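Local coordinates for RagA protein (Porphyromonas gingivalis, PDB 6SLN) that probably imports peptides across the outer membrane as a TonB-dependent receptor, working with a partner protein, at residues A[525-536]-A[558-569]. Residues are numbered along the deposited sequence; the frame is centred on the assembly and turned at random.
Sequences YIEYEGDVIGAS and SLPEHRVAEYAY. With 3PE (1,2-Distearoyl-sn-glycerophosphoethanolamine), chain G; LMT (dodecyl-beta-D-maltoside), chain H.
Y528 lays its CB over one face of the Y567 ring, 3.6 Å from the ring centroid and 16° off its normal, a CH-pi contact. The two rings lie nearly parallel, planes at 9°, yet are slid so far apart that they barely overlap. With CG anti to the backbone N (chi1 164°), the Y528 ring runs along the hairpin toward A565, whose small methyl leaves room for CE1. G530 has no side chain, and the Y528 hydroxyl lies over it, OH 3.4 Å from G530 CA. On the same face, V532 sets CG1 over the centre of the R563 guanidinium, 3.6 Å from CZ, and I526 CD1 packs 3.5 Å from Y569 CD2.

The face carrying D531 and H562 is more polar: a water bridges D531 OD2 and H562 NE2, while R470 of the second subunit forms a salt bridge with D531 and the backbone of its L548 bonds H562 ND1. The carboxylates of E529 and E566 also come near each other, E529 OE1 4.4 Å from E566 OE2, an approach of probably like charges. At the lipid-bound end, the Y525 ring carries O21 of the bound phospholipid over one face, and its hydroxyl donates a hydrogen bond to E527 OE1; E527 also pairs with K499.

Ten backbone hydrogen bonds, in pairs from I526–Y569 to G534–E561, zip the strands together in antiparallel register. This is an antiparallel strand pair in the wall of a TonB-dependent receptor's transmembrane beta-barrel, in which strand 515-540 lies between 487-510 and 561-580, and the latter continues the wall to strand 584-595.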
loop_
_atom_site.group_PDB
_atom_site.type_symbol
_atom_site.label_atom_id
_atom_site.label_comp_id
_atom_site.label_asym_id
_atom_site.label_seq_id
_atom_site.Cartn_x
_atom_site.Cartn_y
_atom_site.Cartn_z
ATOM N N TYR A 525 -2.340 30.178 -10.619
ATOM C CA TYR A 525 -1.612 29.268 -9.734
ATOM C C TYR A 525 -1.975 27.821 -10.076
ATOM O O TYR A 525 -3.153 27.443 -10.067
ATOM C CB TYR A 525 -1.911 29.557 -8.262
ATOM C CG TYR A 525 -1.234 28.594 -7.286
ATOM C CD1 TYR A 525 0.119 28.709 -7.000
ATOM C CD2 TYR A 525 -1.951 27.582 -6.643
ATOM C CE1 TYR A 525 0.741 27.846 -6.118
ATOM C CE2 TYR A 525 -1.325 26.709 -5.755
ATOM C CZ TYR A 525 0.021 26.855 -5.491
ATOM O OH TYR A 525 0.667 26.007 -4.610
ATOM N N ILE A 526 -0.965 27.022 -10.392
ATOM C CA ILE A 526 -1.129 25.600 -10.638
ATOM C C ILE A 526 -0.186 24.879 -9.691
ATOM O O ILE A 526 0.950 25.316 -9.475
ATOM C CB ILE A 526 -0.856 25.204 -12.113
ATOM C CG1 ILE A 526 0.610 25.412 -12.474
ATOM C CG2 ILE A 526 -1.731 25.989 -13.097
ATOM C CD1 ILE A 526 0.963 24.956 -13.881
ATOM N N GLU A 527 -0.675 23.800 -9.090
ATOM C CA GLU A 527 0.128 22.992 -8.190
ATOM C C GLU A 527 -0.243 21.537 -8.396
ATOM O O GLU A 527 -1.343 21.224 -8.855
ATOM C CB GLU A 527 -0.056 23.398 -6.723
ATOM C CG GLU A 527 -1.215 22.739 -6.012
ATOM C CD GLU A 527 -1.210 23.058 -4.528
ATOM O OE1 GLU A 527 -0.380 23.893 -4.091
ATOM O OE2 GLU A 527 -2.032 22.467 -3.796
ATOM N N TYR A 528 0.697 20.658 -8.064
ATOM C CA TYR A 528 0.551 19.224 -8.257
ATOM C C TYR A 528 1.143 18.510 -7.055
ATOM O O TYR A 528 2.276 18.791 -6.661
ATOM C CB TYR A 528 1.253 18.761 -9.549
ATOM C CG TYR A 528 1.478 17.254 -9.644
ATOM C CD1 TYR A 528 2.565 16.657 -9.018
ATOM C CD2 TYR A 528 0.610 16.438 -10.372
ATOM C CE1 TYR A 528 2.779 15.313 -9.080
ATOM C CE2 TYR A 528 0.822 15.084 -10.450
ATOM C CZ TYR A 528 1.913 14.521 -9.801
ATOM O OH TYR A 528 2.150 13.163 -9.857
ATOM N N GLU A 529 0.386 17.596 -6.482
ATOM C CA GLU A 529 0.911 16.607 -5.555
ATOM C C GLU A 529 0.641 15.245 -6.165
ATOM O O GLU A 529 -0.425 15.026 -6.739
ATOM C CB GLU A 529 0.245 16.675 -4.168
ATOM C CG GLU A 529 0.475 17.944 -3.402
ATOM C CD GLU A 529 -0.297 19.117 -3.977
ATOM O OE1 GLU A 529 0.299 20.217 -4.045
ATOM O OE2 GLU A 529 -1.484 18.941 -4.359
ATOM N N GLY A 530 1.588 14.338 -6.038
ATOM C CA GLY A 530 1.388 12.981 -6.516
ATOM C C GLY A 530 2.199 12.009 -5.696
ATOM O O GLY A 530 3.304 12.326 -5.233
ATOM N N ASP A 531 1.651 10.809 -5.504
ATOM C CA ASP A 531 2.439 9.780 -4.844
ATOM C C ASP A 531 2.069 8.411 -5.381
ATOM O O ASP A 531 1.155 8.256 -6.194
ATOM C CB ASP A 531 2.283 9.833 -3.315
ATOM C CG ASP A 531 0.915 9.376 -2.835
ATOM O OD1 ASP A 531 -0.046 9.374 -3.626
ATOM O OD2 ASP A 531 0.795 9.039 -1.642
ATOM N N VAL A 532 2.829 7.418 -4.937
ATOM C CA VAL A 532 2.485 6.023 -5.147
ATOM C C VAL A 532 2.981 5.267 -3.925
ATOM O O VAL A 532 4.010 5.615 -3.337
ATOM C CB VAL A 532 3.080 5.465 -6.481
ATOM C CG1 VAL A 532 4.570 5.777 -6.614
ATOM C CG2 VAL A 532 2.874 3.954 -6.618
ATOM N N ILE A 533 2.226 4.249 -3.530
ATOM C CA ILE A 533 2.642 3.297 -2.509
ATOM C C ILE A 533 2.351 1.908 -3.038
ATOM O O ILE A 533 1.456 1.703 -3.870
ATOM C CB ILE A 533 1.931 3.485 -1.155
ATOM C CG1 ILE A 533 0.436 3.149 -1.297
ATOM C CG2 ILE A 533 2.162 4.878 -0.627
ATOM C CD1 ILE A 533 -0.402 3.404 -0.027
ATOM N N GLY A 534 3.126 0.953 -2.559
ATOM C CA GLY A 534 2.975 -0.381 -3.067
ATOM C C GLY A 534 3.447 -1.352 -2.026
ATOM O O GLY A 534 4.454 -1.107 -1.366
ATOM N N ALA A 535 2.719 -2.443 -1.851
ATOM C CA ALA A 535 3.159 -3.538 -1.007
ATOM C C ALA A 535 3.130 -4.827 -1.807
ATOM O O ALA A 535 2.402 -4.958 -2.800
ATOM C CB ALA A 535 2.272 -3.705 0.228
ATOM N N SER A 536 3.898 -5.795 -1.324
ATOM C CA SER A 536 4.015 -7.055 -2.019
ATOM C C SER A 536 4.311 -8.156 -1.011
ATOM O O SER A 536 4.898 -7.926 0.047
ATOM C CB SER A 536 5.082 -6.986 -3.121
ATOM O OG SER A 536 6.303 -7.543 -2.676
ATOM N N SER A 558 9.560 -7.822 2.599
ATOM C CA SER A 558 10.196 -6.840 1.728
ATOM C C SER A 558 9.694 -5.456 2.105
ATOM O O SER A 558 8.600 -5.307 2.646
ATOM C CB SER A 558 9.901 -7.142 0.256
ATOM O OG SER A 558 8.493 -7.042 0.009
ATOM N N LEU A 559 10.494 -4.442 1.807
ATOM C CA LEU A 559 10.065 -3.085 2.100
ATOM C C LEU A 559 8.945 -2.697 1.154
ATOM O O LEU A 559 8.874 -3.204 0.044
ATOM C CB LEU A 559 11.209 -2.105 1.939
ATOM C CG LEU A 559 12.230 -2.131 3.069
ATOM C CD1 LEU A 559 13.518 -1.412 2.618
ATOM C CD2 LEU A 559 11.641 -1.484 4.306
ATOM N N PRO A 560 8.043 -1.826 1.568
ATOM C CA PRO A 560 7.031 -1.333 0.625
ATOM C C PRO A 560 7.664 -0.398 -0.390
ATOM O O PRO A 560 8.843 -0.052 -0.311
ATOM C CB PRO A 560 6.019 -0.592 1.503
ATOM C CG PRO A 560 6.408 -0.933 2.930
ATOM C CD PRO A 560 7.855 -1.296 2.924
ATOM N N GLU A 561 6.855 -0.004 -1.370
ATOM C CA GLU A 561 7.228 1.013 -2.341
ATOM C C GLU A 561 6.605 2.348 -1.944
ATOM O O GLU A 561 5.478 2.402 -1.451
ATOM C CB GLU A 561 6.785 0.632 -3.759
ATOM C CG GLU A 561 7.601 -0.477 -4.390
ATOM C CD GLU A 561 7.008 -1.008 -5.726
ATOM O OE1 GLU A 561 5.770 -1.226 -5.838
ATOM O OE2 GLU A 561 7.803 -1.227 -6.670
ATOM N N HIS A 562 7.332 3.433 -2.205
ATOM C CA HIS A 562 6.862 4.750 -1.803
ATOM C C HIS A 562 7.595 5.851 -2.557
ATOM O O HIS A 562 8.795 6.063 -2.348
ATOM C CB HIS A 562 7.059 4.914 -0.310
ATOM C CG HIS A 562 6.189 5.963 0.288
ATOM N ND1 HIS A 562 6.234 6.291 1.627
ATOM C CD2 HIS A 562 5.260 6.767 -0.277
ATOM C CE1 HIS A 562 5.354 7.249 1.863
ATOM N NE2 HIS A 562 4.746 7.552 0.727
ATOM N N ARG A 563 6.873 6.578 -3.398
ATOM C CA ARG A 563 7.412 7.755 -4.058
ATOM C C ARG A 563 6.417 8.893 -3.895
ATOM O O ARG A 563 5.204 8.677 -3.770
ATOM C CB ARG A 563 7.694 7.512 -5.552
ATOM C CG ARG A 563 9.101 7.012 -5.881
ATOM C CD ARG A 563 9.102 5.907 -6.962
ATOM N NE ARG A 563 8.104 6.067 -8.033
ATOM C CZ ARG A 563 7.472 5.048 -8.630
ATOM N NH1 ARG A 563 7.725 3.787 -8.265
ATOM N NH2 ARG A 563 6.577 5.287 -9.592
ATOM N N VAL A 564 6.948 10.109 -3.871
ATOM C CA VAL A 564 6.164 11.322 -3.703
ATOM C C VAL A 564 6.757 12.371 -4.634
ATOM O O VAL A 564 7.979 12.457 -4.785
ATOM C CB VAL A 564 6.182 11.800 -2.232
ATOM C CG1 VAL A 564 5.372 13.058 -2.069
ATOM C CG2 VAL A 564 5.684 10.702 -1.293
ATOM N N ALA A 565 5.895 13.147 -5.277
ATOM C CA ALA A 565 6.327 14.208 -6.169
ATOM C C ALA A 565 5.420 15.416 -5.989
ATOM O O ALA A 565 4.200 15.264 -5.872
ATOM C CB ALA A 565 6.289 13.747 -7.643
ATOM N N GLU A 566 6.005 16.616 -5.992
ATOM C CA GLU A 566 5.168 17.801 -6.100
ATOM C C GLU A 566 5.902 18.921 -6.816
ATOM O O GLU A 566 7.137 18.969 -6.868
ATOM C CB GLU A 566 4.681 18.308 -4.751
ATOM C CG GLU A 566 5.638 18.096 -3.641
ATOM C CD GLU A 566 4.937 18.075 -2.317
ATOM O OE1 GLU A 566 5.621 18.083 -1.274
ATOM O OE2 GLU A 566 3.696 18.073 -2.331
ATOM N N TYR A 567 5.103 19.805 -7.391
ATOM C CA TYR A 567 5.607 21.015 -8.002
ATOM C C TYR A 567 4.491 22.038 -7.945
ATOM O O TYR A 567 3.329 21.708 -7.688
ATOM C CB TYR A 567 6.098 20.773 -9.443
ATOM C CG TYR A 567 5.040 20.407 -10.474
ATOM C CD1 TYR A 567 4.179 21.365 -11.003
ATOM C CD2 TYR A 567 4.924 19.100 -10.945
ATOM C CE1 TYR A 567 3.210 21.017 -11.969
ATOM C CE2 TYR A 567 3.959 18.748 -11.904
ATOM C CZ TYR A 567 3.114 19.708 -12.404
ATOM O OH TYR A 567 2.183 19.366 -13.342
ATOM N N ALA A 568 4.861 23.292 -8.181
ATOM C CA ALA A 568 3.874 24.350 -8.292
ATOM C C ALA A 568 4.426 25.449 -9.186
ATOM O O ALA A 568 5.637 25.544 -9.430
ATOM C CB ALA A 568 3.478 24.895 -6.913
ATOM N N TYR A 569 3.508 26.264 -9.692
ATOM C CA TYR A 569 3.842 27.429 -10.488
ATOM C C TYR A 569 2.977 28.582 -10.011
ATOM O O TYR A 569 1.825 28.382 -9.610
ATOM C CB TYR A 569 3.590 27.201 -11.981
ATOM C CG TYR A 569 4.595 26.334 -12.695
ATOM C CD1 TYR A 569 5.784 26.869 -13.180
ATOM C CD2 TYR A 569 4.339 24.980 -12.922
ATOM C CE1 TYR A 569 6.697 26.073 -13.858
ATOM C CE2 TYR A 569 5.251 24.173 -13.589
ATOM C CZ TYR A 569 6.427 24.725 -14.053
ATOM O OH TYR A 569 7.337 23.932 -14.723
HETATM C C1 3PE G . -0.142 30.606 -3.270
HETATM C C2 3PE G . -1.457 31.139 -3.797
HETATM C C3 3PE G . -1.176 32.246 -4.830
HETATM O O31 3PE G . -2.370 32.846 -5.255
HETATM O O32 3PE G . -1.616 34.892 -4.729
HETATM C C31 3PE G . -2.553 34.212 -4.971
HETATM C C32 3PE G . -3.967 34.823 -4.950
HETATM C C33 3PE G . -4.293 35.671 -6.183
HETATM C C34 3PE G . -5.614 36.420 -5.973
HETATM C C35 3PE G . -6.783 35.785 -6.737
HETATM C C36 3PE G . -7.695 36.881 -7.297
HETATM C C37 3PE G . -9.145 36.403 -7.429
HETATM C C38 3PE G . -9.994 37.532 -8.024
HETATM C C39 3PE G . -11.387 37.009 -8.352
HETATM C C3A 3PE G . -12.101 37.959 -9.312
HETATM C C3B 3PE G . -13.137 37.184 -10.132
HETATM O O21 3PE G . -2.103 30.003 -4.323
HETATM O O22 3PE G . -3.917 29.436 -3.135
HETATM C C21 3PE G . -3.494 29.944 -4.110
HETATM C C22 3PE G . -4.484 30.511 -5.132
HETATM C C23 3PE G . -5.936 30.312 -4.687
HETATM C C24 3PE G . -6.713 31.578 -5.066
HETATM C C25 3PE G . -7.944 31.287 -5.929
HETATM C C26 3PE G . -8.943 32.450 -5.816
HETATM C C27 3PE G . -10.283 32.044 -6.433
HETATM C C28 3PE G . -11.311 33.179 -6.351
HETATM C C29 3PE G . -12.613 32.796 -7.074
HETATM C C2A 3PE G . -13.854 33.353 -6.364
HETATM C C2B 3PE G . -14.929 33.909 -7.322
HETATM C C2C 3PE G . -16.338 33.537 -6.811
HETATM C C2D 3PE G . -17.495 34.125 -7.645
HETATM C C1B LMT H . 1.594 25.069 0.046
HETATM C C2B LMT H . 1.698 23.489 -0.038
HETATM C C3B LMT H . 2.623 22.880 1.045
HETATM C C4B LMT H . 3.936 23.686 1.052
HETATM C C5B LMT H . 3.477 25.063 1.556
HETATM C C6B LMT H . 4.641 25.895 2.116
HETATM O O1B LMT H . 0.429 25.504 0.702
HETATM O O2B LMT H . 0.438 22.931 0.013
HETATM O O3B LMT H . 2.799 21.526 0.898
HETATM O "O4'" LMT H . 4.889 23.129 1.878
HETATM O O5B LMT H . 2.747 25.738 0.541
HETATM O O6B LMT H . 4.344 26.351 3.397
HETATM C "C1'" LMT H . -3.389 26.614 0.134
HETATM C "C2'" LMT H . -2.745 26.100 -1.171
HETATM C "C3'" LMT H . -1.471 25.370 -0.712
HETATM C "C4'" LMT H . -0.465 26.326 -0.038
HETATM C "C5'" LMT H . -1.203 27.314 0.947
HETATM C "C6'" LMT H . -0.421 28.600 1.222
HETATM O "O1'" LMT H . -4.713 27.057 0.043
HETATM O "O2'" LMT H . -3.532 25.170 -1.826
HETATM O "O3'" LMT H . -0.888 24.686 -1.757
HETATM O "O5'" LMT H . -2.559 27.679 0.623
HETATM O "O6'" LMT H . 0.803 28.556 0.535
HETATM C C1 LMT H . -5.360 27.296 -1.218
HETATM C C2 LMT H . -6.817 26.902 -1.041
HETATM C C3 LMT H . -7.653 26.786 -2.292
HETATM C C4 LMT H . -9.106 27.164 -2.010
HETATM C C5 LMT H . -9.670 28.025 -3.114
HETATM C C6 LMT H . -11.079 27.674 -3.535
HETATM C C7 LMT H . -11.377 28.371 -4.847
HETATM C C8 LMT H . -12.803 28.171 -5.319
HETATM C C9 LMT H . -13.033 28.849 -6.658
HETATM C C10 LMT H . -14.468 28.759 -7.145
HETATM C C11 LMT H . -14.549 29.200 -8.592
HETATM C C12 LMT H . -15.949 29.410 -9.085
HETATM O O HOH W 1 2.654 9.437 0.484
HETATM O O HOH W 2 7.399 -9.550 0.639
#